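PDB 3EXR: RmpD (Hexulose-6-phosphate synthase) from Streptococcus mutans, which belongs to the HUMPS family of TIM-barrel proteins and forms an assembly of two chains. Local coordinates for residues 113-122 with 130-141. Numbering follows the deposited sequence.
Sequences EIQVELYGDW and WLDAGISQAIYH
Val116 lies against the indole of Trp130 in the tightly packed part of this contact. Its CG1 stands 3.7 Å from the centroid of the six-membered ring, 6° off the normal, a CH-pi contact. With CG1 anti to the backbone N (chi1 -176°), the other methyl, CG2, meets Ile135 CG2 at 3.7 Å. Leu118 extends this layer: its CD2 reaches Trp130 CH2 at 3.5 Å and also lies over a face of Trp122. Strands 113-117 and 137-141 run parallel, joined by backbone bonds such as Val116 N to Gln137 O (2.9 Å). On the face of Glu117 and Ile139, polar groups are linked in series. Gln115 NE2 donates to Gln137 OE1 (2.8 Å), approaching from above the carbonyl plane. Gln137 NE2 in turn donates to Glu113 OE1 (3.1 Å), which also pairs with Arg170. These two bonds fix the rotation of the Gln137 amide. Toward both ends, where Glu113 and His141 are partly exposed, water takes a share of the bonding. One water joins Glu113 OE1, Ile114 O and Ser136 N; another bridges Leu118 O and His141 N. Strand 113-117, helix 124-132 and strand 137-141 form a beta-alpha-beta crossover unit of the eight-stranded TIM barrel.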
# COMPACT_ATOMS: atom_id res chain seq x y z
N GLU A 113 15.56 -8.28 -1.38
CA GLU A 113 15.36 -7.79 -0.02
C GLU A 113 14.03 -7.07 0.14
O GLU A 113 13.49 -6.50 -0.83
CB GLU A 113 16.44 -6.76 0.33
CG GLU A 113 17.85 -7.29 0.51
CD GLU A 113 18.71 -6.33 1.31
OE1 GLU A 113 18.29 -5.94 2.43
OE2 GLU A 113 19.79 -5.98 0.81
N ILE A 114 13.56 -7.06 1.39
CA ILE A 114 12.42 -6.28 1.83
C ILE A 114 12.91 -5.04 2.58
O ILE A 114 13.95 -5.05 3.29
CB ILE A 114 11.48 -7.15 2.71
CG1 ILE A 114 11.05 -8.40 1.93
CG2 ILE A 114 10.27 -6.36 3.21
CD1 ILE A 114 10.35 -8.15 0.63
N GLN A 115 12.17 -3.94 2.39
CA GLN A 115 12.40 -2.68 3.09
C GLN A 115 11.11 -2.32 3.81
O GLN A 115 10.04 -2.37 3.21
CB GLN A 115 12.72 -1.56 2.10
CG GLN A 115 13.83 -1.84 1.09
CD GLN A 115 14.05 -0.65 0.17
OE1 GLN A 115 13.12 -0.27 -0.55
NE2 GLN A 115 15.24 -0.02 0.25
N VAL A 116 11.21 -1.88 5.06
CA VAL A 116 10.05 -1.47 5.83
C VAL A 116 9.83 0.05 5.70
O VAL A 116 10.66 0.88 6.11
CB VAL A 116 10.16 -1.82 7.31
CG1 VAL A 116 8.85 -1.45 8.04
CG2 VAL A 116 10.42 -3.31 7.51
N GLU A 117 8.67 0.40 5.16
CA GLU A 117 8.20 1.78 5.05
C GLU A 117 7.58 2.24 6.36
O GLU A 117 6.63 1.65 6.84
CB GLU A 117 7.20 1.90 3.89
CG GLU A 117 7.87 2.11 2.52
CD GLU A 117 8.35 3.54 2.26
OE1 GLU A 117 8.26 4.38 3.17
OE2 GLU A 117 8.81 3.83 1.14
N LEU A 118 8.17 3.28 6.95
CA LEU A 118 7.81 3.74 8.29
C LEU A 118 6.77 4.83 8.24
O LEU A 118 7.05 5.94 7.78
CB LEU A 118 9.07 4.21 9.03
CG LEU A 118 10.16 3.16 9.22
CD1 LEU A 118 11.38 3.78 9.85
CD2 LEU A 118 9.72 2.00 10.08
N TYR A 119 5.54 4.47 8.65
CA TYR A 119 4.41 5.38 8.77
C TYR A 119 3.71 5.17 10.10
O TYR A 119 3.56 4.04 10.56
CB TYR A 119 3.39 5.15 7.64
CG TYR A 119 3.85 5.72 6.31
CD1 TYR A 119 3.46 6.98 5.89
CD2 TYR A 119 4.76 5.02 5.49
CE1 TYR A 119 3.88 7.50 4.69
CE2 TYR A 119 5.21 5.55 4.30
CZ TYR A 119 4.76 6.79 3.90
OH TYR A 119 5.18 7.33 2.70
N GLY A 120 3.23 6.27 10.67
CA GLY A 120 2.43 6.23 11.89
C GLY A 120 3.23 5.84 13.11
O GLY A 120 4.46 6.06 13.14
N ASP A 121 2.56 5.25 14.09
CA ASP A 121 3.13 4.99 15.43
C ASP A 121 3.86 3.66 15.58
O ASP A 121 3.54 2.83 16.47
CB ASP A 121 2.00 5.04 16.47
CG ASP A 121 1.35 6.38 16.54
OD1 ASP A 121 2.08 7.40 16.49
OD2 ASP A 121 0.11 6.46 16.66
N TRP A 122 4.87 3.44 14.76
CA TRP A 122 5.69 2.24 14.89
C TRP A 122 6.62 2.38 16.09
O TRP A 122 6.94 3.50 16.50
CB TRP A 122 6.49 1.98 13.61
CG TRP A 122 7.42 3.07 13.30
CD1 TRP A 122 7.16 4.19 12.60
CD2 TRP A 122 8.79 3.18 13.75
NE1 TRP A 122 8.28 4.99 12.55
CE2 TRP A 122 9.29 4.39 13.25
CE3 TRP A 122 9.64 2.35 14.49
CZ2 TRP A 122 10.59 4.81 13.48
CZ3 TRP A 122 10.92 2.77 14.74
CH2 TRP A 122 11.39 3.99 14.22
N TRP A 130 11.29 -6.96 13.08
CA TRP A 130 11.64 -6.99 11.67
C TRP A 130 13.05 -7.56 11.50
O TRP A 130 13.26 -8.46 10.69
CB TRP A 130 11.54 -5.59 10.99
CG TRP A 130 10.23 -4.88 11.25
CD1 TRP A 130 9.01 -5.44 11.39
CD2 TRP A 130 10.05 -3.47 11.40
NE1 TRP A 130 8.06 -4.48 11.64
CE2 TRP A 130 8.68 -3.25 11.67
CE3 TRP A 130 10.91 -2.36 11.37
CZ2 TRP A 130 8.14 -1.98 11.87
CZ3 TRP A 130 10.38 -1.10 11.60
CH2 TRP A 130 9.01 -0.92 11.84
N LEU A 131 14.00 -7.09 12.31
CA LEU A 131 15.38 -7.58 12.23
C LEU A 131 15.44 -9.09 12.46
O LEU A 131 16.11 -9.82 11.74
CB LEU A 131 16.27 -6.87 13.27
CG LEU A 131 16.56 -5.39 13.01
CD1 LEU A 131 17.18 -4.75 14.24
CD2 LEU A 131 17.46 -5.12 11.81
N ASP A 132 14.70 -9.54 13.47
CA ASP A 132 14.68 -10.97 13.84
C ASP A 132 14.11 -11.81 12.73
O ASP A 132 14.47 -12.98 12.60
CB ASP A 132 13.86 -11.20 15.11
CG ASP A 132 14.51 -10.62 16.35
OD1 ASP A 132 15.70 -10.27 16.32
OD2 ASP A 132 13.81 -10.52 17.38
N ALA A 133 13.22 -11.19 11.94
CA ALA A 133 12.60 -11.83 10.77
C ALA A 133 13.47 -11.75 9.52
O ALA A 133 13.04 -12.21 8.44
CB ALA A 133 11.19 -11.24 10.51
N GLY A 134 14.68 -11.20 9.65
CA GLY A 134 15.68 -11.10 8.59
C GLY A 134 15.54 -9.89 7.68
O GLY A 134 16.10 -9.84 6.61
N ILE A 135 14.79 -8.90 8.14
CA ILE A 135 14.57 -7.67 7.39
C ILE A 135 15.31 -6.50 8.06
O ILE A 135 15.03 -6.11 9.21
CB ILE A 135 13.06 -7.42 7.24
CG1 ILE A 135 12.46 -8.56 6.37
CG2 ILE A 135 12.77 -6.02 6.63
CD1 ILE A 135 10.99 -8.71 6.42
N SER A 136 16.23 -5.91 7.32
CA SER A 136 17.17 -4.96 7.91
C SER A 136 17.34 -3.69 7.13
O SER A 136 18.37 -3.05 7.23
CB SER A 136 18.53 -5.64 8.17
OG SER A 136 19.14 -6.04 6.97
N GLN A 137 16.32 -3.33 6.34
CA GLN A 137 16.22 -2.01 5.72
C GLN A 137 14.93 -1.35 6.15
O GLN A 137 13.86 -2.00 6.22
CB GLN A 137 16.23 -2.11 4.19
CG GLN A 137 17.56 -2.46 3.59
CD GLN A 137 17.61 -2.08 2.11
OE1 GLN A 137 17.46 -0.91 1.78
NE2 GLN A 137 17.84 -3.07 1.23
N ALA A 138 15.02 -0.05 6.41
CA ALA A 138 13.87 0.77 6.79
C ALA A 138 13.93 2.10 6.09
O ALA A 138 15.02 2.66 5.91
CB ALA A 138 13.83 0.97 8.28
N ILE A 139 12.76 2.63 5.72
CA ILE A 139 12.67 3.91 5.02
C ILE A 139 12.05 4.93 5.96
O ILE A 139 10.88 4.79 6.36
CB ILE A 139 11.75 3.82 3.76
CG1 ILE A 139 12.01 2.56 2.90
CG2 ILE A 139 11.82 5.10 2.97
CD1 ILE A 139 13.39 2.38 2.46
N TYR A 140 12.82 5.95 6.30
CA TYR A 140 12.41 6.99 7.23
C TYR A 140 12.12 8.29 6.47
O TYR A 140 12.96 8.76 5.70
CB TYR A 140 13.50 7.23 8.31
CG TYR A 140 13.01 8.07 9.46
CD1 TYR A 140 12.60 7.47 10.66
CD2 TYR A 140 12.92 9.46 9.35
CE1 TYR A 140 12.10 8.23 11.71
CE2 TYR A 140 12.41 10.23 10.40
CZ TYR A 140 12.02 9.60 11.58
OH TYR A 140 11.55 10.34 12.62
N HIS A 141 10.92 8.86 6.68
CA HIS A 141 10.46 10.09 6.05
C HIS A 141 10.60 11.27 6.98
O HIS A 141 10.25 11.18 8.16
CB HIS A 141 8.97 9.97 5.70
CG HIS A 141 8.68 8.97 4.62
ND1 HIS A 141 8.74 7.60 4.82
CD2 HIS A 141 8.34 9.15 3.33
CE1 HIS A 141 8.44 6.99 3.69
NE2 HIS A 141 8.21 7.91 2.77
O HOH W 1 16.26 -6.35 4.31
O HOH W 2 8.58 6.11 0.32
O HOH W 3 8.96 7.73 8.61